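Local atomic coordinates of gamma-glutamyltranspeptidase (Streptomyces lincolnensis, PDB entry 6J3A), a protein that probably acts as an Ntn-type gamma-glutamyltransferase, one of the LmbA-like homologues of gamma-glutamyltranspeptidase. Residues 168-173 / 446-451. Numbering follows the deposited sequence.
Sequences DVYLPG and NPVVPE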
ATOM      1  N   ASP A 168      19.823  20.403 -19.927  1.00 33.34           N
ATOM      2  CA  ASP A 168      18.952  20.048 -21.073  1.00 33.80           C
ATOM      3  C   ASP A 168      17.858  19.050 -20.719  1.00 35.11           C
ATOM      4  O   ASP A 168      16.755  19.111 -21.262  1.00 36.31           O
ATOM      5  CB  ASP A 168      19.763  19.443 -22.238  1.00 33.88           C
ATOM      6  CG  ASP A 168      20.729  20.432 -22.878  1.00 34.25           C
ATOM      7  OD1 ASP A 168      20.518  21.658 -22.761  1.00 35.66           O
ATOM      8  OD2 ASP A 168      21.704  19.974 -23.512  1.00 33.90           O
ATOM      9  N   VAL A 169      18.180  18.116 -19.834  1.00 36.40           N
ATOM     10  CA  VAL A 169      17.261  17.050 -19.449  1.00 36.09           C
ATOM     11  C   VAL A 169      16.418  17.439 -18.230  1.00 35.50           C
ATOM     12  O   VAL A 169      15.205  17.209 -18.224  1.00 34.84           O
ATOM     13  CB  VAL A 169      18.038  15.745 -19.191  1.00 36.92           C
ATOM     14  CG1 VAL A 169      17.119  14.647 -18.667  1.00 37.07           C
ATOM     15  CG2 VAL A 169      18.730  15.291 -20.472  1.00 37.10           C
ATOM     16  N   TYR A 170      17.054  18.037 -17.221  1.00 33.87           N
ATOM     17  CA  TYR A 170      16.399  18.295 -15.930  1.00 35.00           C
ATOM     18  C   TYR A 170      15.948  19.736 -15.678  1.00 35.87           C
ATOM     19  O   TYR A 170      15.172  19.984 -14.756  1.00 36.67           O
ATOM     20  CB  TYR A 170      17.295  17.804 -14.784  1.00 35.43           C
ATOM     21  CG  TYR A 170      17.380  16.288 -14.734  1.00 35.85           C
ATOM     22  CD1 TYR A 170      16.305  15.520 -14.266  1.00 36.03           C
ATOM     23  CD2 TYR A 170      18.515  15.611 -15.182  1.00 36.03           C
ATOM     24  CE1 TYR A 170      16.370  14.125 -14.230  1.00 35.01           C
ATOM     25  CE2 TYR A 170      18.585  14.217 -15.151  1.00 35.82           C
ATOM     26  CZ  TYR A 170      17.514  13.480 -14.674  1.00 35.48           C
ATOM     27  OH  TYR A 170      17.592  12.103 -14.642  1.00 36.02           O
ATOM     28  N   LEU A 171      16.420  20.672 -16.498  1.00 35.81           N
ATOM     29  CA  LEU A 171      16.020  22.070 -16.417  1.00 34.86           C
ATOM     30  C   LEU A 171      15.583  22.575 -17.795  1.00 36.36           C
ATOM     31  O   LEU A 171      16.028  23.638 -18.231  1.00 36.30           O
ATOM     32  CB  LEU A 171      17.182  22.919 -15.892  1.00 34.06           C
ATOM     33  CG  LEU A 171      17.726  22.687 -14.485  1.00 33.53           C
ATOM     34  CD1 LEU A 171      18.899  23.626 -14.239  1.00 33.42           C
ATOM     35  CD2 LEU A 171      16.669  22.911 -13.420  1.00 33.30           C
ATOM     36  N   PRO A 172      14.714  21.818 -18.497  1.00 38.25           N
ATOM     37  CA  PRO A 172      14.230  22.338 -19.785  1.00 38.77           C
ATOM     38  C   PRO A 172      13.567  23.699 -19.592  1.00 38.51           C
ATOM     39  O   PRO A 172      12.657  23.823 -18.760  1.00 37.06           O
ATOM     40  CB  PRO A 172      13.193  21.301 -20.229  1.00 39.33           C
ATOM     41  CG  PRO A 172      12.760  20.638 -18.962  1.00 40.17           C
ATOM     42  CD  PRO A 172      13.976  20.611 -18.084  1.00 39.06           C
ATOM     43  N   GLY A 173      14.062  24.704 -20.318  1.00 37.81           N
ATOM     44  CA  GLY A 173      13.656  26.100 -20.129  1.00 37.07           C
ATOM     45  C   GLY A 173      13.966  26.664 -18.748  1.00 37.27           C
ATOM     46  O   GLY A 173      13.331  27.611 -18.303  1.00 38.21           O
ATOM     47  N   ASN A 446      27.013  13.494 -11.907  1.00 28.93           N
ATOM     48  CA  ASN A 446      27.715  13.545 -13.193  1.00 29.32           C
ATOM     49  C   ASN A 446      26.845  14.212 -14.247  1.00 30.39           C
ATOM     50  O   ASN A 446      25.616  14.130 -14.196  1.00 32.49           O
ATOM     51  CB  ASN A 446      28.134  12.147 -13.676  1.00 28.35           C
ATOM     52  CG  ASN A 446      29.587  11.819 -13.354  1.00 28.42           C
ATOM     53  OD1 ASN A 446      30.508  12.499 -13.798  1.00 27.92           O
ATOM     54  ND2 ASN A 446      29.794  10.747 -12.602  1.00 28.97           N
ATOM     55  N   PRO A 447      27.482  14.865 -15.224  1.00 30.72           N
ATOM     56  CA  PRO A 447      26.693  15.381 -16.328  1.00 30.50           C
ATOM     57  C   PRO A 447      26.043  14.238 -17.114  1.00 28.89           C
ATOM     58  O   PRO A 447      26.641  13.171 -17.272  1.00 27.28           O
ATOM     59  CB  PRO A 447      27.743  16.084 -17.198  1.00 31.21           C
ATOM     60  CG  PRO A 447      28.992  15.300 -16.957  1.00 30.81           C
ATOM     61  CD  PRO A 447      28.929  14.967 -15.490  1.00 30.71           C
ATOM     62  N   VAL A 448      24.831  14.474 -17.588  1.00 28.00           N
ATOM     63  CA  VAL A 448      24.159  13.545 -18.475  1.00 28.35           C
ATOM     64  C   VAL A 448      24.985  13.266 -19.728  1.00 28.10           C
ATOM     65  O   VAL A 448      25.492  14.177 -20.375  1.00 29.46           O
ATOM     66  CB  VAL A 448      22.766  14.080 -18.880  1.00 29.01           C
ATOM     67  CG1 VAL A 448      22.174  13.311 -20.066  1.00 29.14           C
ATOM     68  CG2 VAL A 448      21.822  14.001 -17.687  1.00 29.33           C
ATOM     69  N   VAL A 449      25.101  11.989 -20.056  1.00 28.46           N
ATOM     70  CA  VAL A 449      25.612  11.560 -21.352  1.00 29.00           C
ATOM     71  C   VAL A 449      24.552  11.933 -22.398  1.00 29.56           C
ATOM     72  O   VAL A 449      23.514  11.268 -22.491  1.00 29.56           O
ATOM     73  CB  VAL A 449      25.895  10.042 -21.388  1.00 28.98           C
ATOM     74  CG1 VAL A 449      26.506   9.640 -22.730  1.00 28.61           C
ATOM     75  CG2 VAL A 449      26.797   9.606 -20.226  1.00 28.37           C
ATOM     76  N   PRO A 450      24.812  12.997 -23.191  1.00 30.45           N
ATOM     77  CA  PRO A 450      23.725  13.655 -23.930  1.00 31.19           C
ATOM     78  C   PRO A 450      22.927  12.722 -24.851  1.00 32.24           C
ATOM     79  O   PRO A 450      21.695  12.819 -24.874  1.00 34.28           O
ATOM     80  CB  PRO A 450      24.429  14.779 -24.715  1.00 30.73           C
ATOM     81  CG  PRO A 450      25.871  14.431 -24.731  1.00 30.52           C
ATOM     82  CD  PRO A 450      26.142  13.511 -23.574  1.00 30.59           C
ATOM     83  N   GLU A 451      23.598  11.800 -25.540  1.00 31.57           N
ATOM     84  CA  GLU A 451      22.895  10.904 -26.482  1.00 32.35           C
ATOM     85  C   GLU A 451      22.185   9.720 -25.805  1.00 31.53           C
ATOM     86  O   GLU A 451      21.457   8.969 -26.474  1.00 30.71           O
ATOM     87  CB  GLU A 451      23.786  10.432 -27.651  1.00 34.43           C
ATOM     88  CG  GLU A 451      25.162   9.874 -27.319  1.00 35.69           C
ATOM     89  CD  GLU A 451      26.253  10.942 -27.279  1.00 36.99           C
ATOM     90  OE1 GLU A 451      26.418  11.572 -26.211  1.00 36.86           O
ATOM     91  OE2 GLU A 451      26.949  11.143 -28.302  1.00 37.05           O
TER
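Val169, in the last turn of helix 164-170, meets Val448 through one methyl group on each side, its CG2 lying 4.0 Å from Val448 CG1, and the two side chains cross at about a right angle. In Val169 the touching branch is the one anti to the carbonyl carbon; the other, CG1, is anti to the backbone N (chi1 175°) and lies over a face of the Tyr170 ring, 3.8 Å above the plane and offset toward the rim. Tyr170 then offers its ring edge: CE2 is 4.1 Å from Val448 CG2, which comes in at the rim, near the ring plane. Val448 thus divides its fork, one methyl to each residue, and the contact is small and wholly apolar, burying 100 Å² in all. Two hydroxyls of the same helix hydrogen-bond to the backbone of Val448, Ser166 OG to its N and Thr165 OG1 to its O. The helix end is thereby joined to an extended segment some 270 residues further on. Beyond the contact, Tyr170 and Leu171, where the chain leaves the helix, pack on Phe159 of helix 156-161 and Val152 of helix 146-154, while Val449 rests on Ala224 and Gln228, placing 446-451 between helices 164-170 and 220-229.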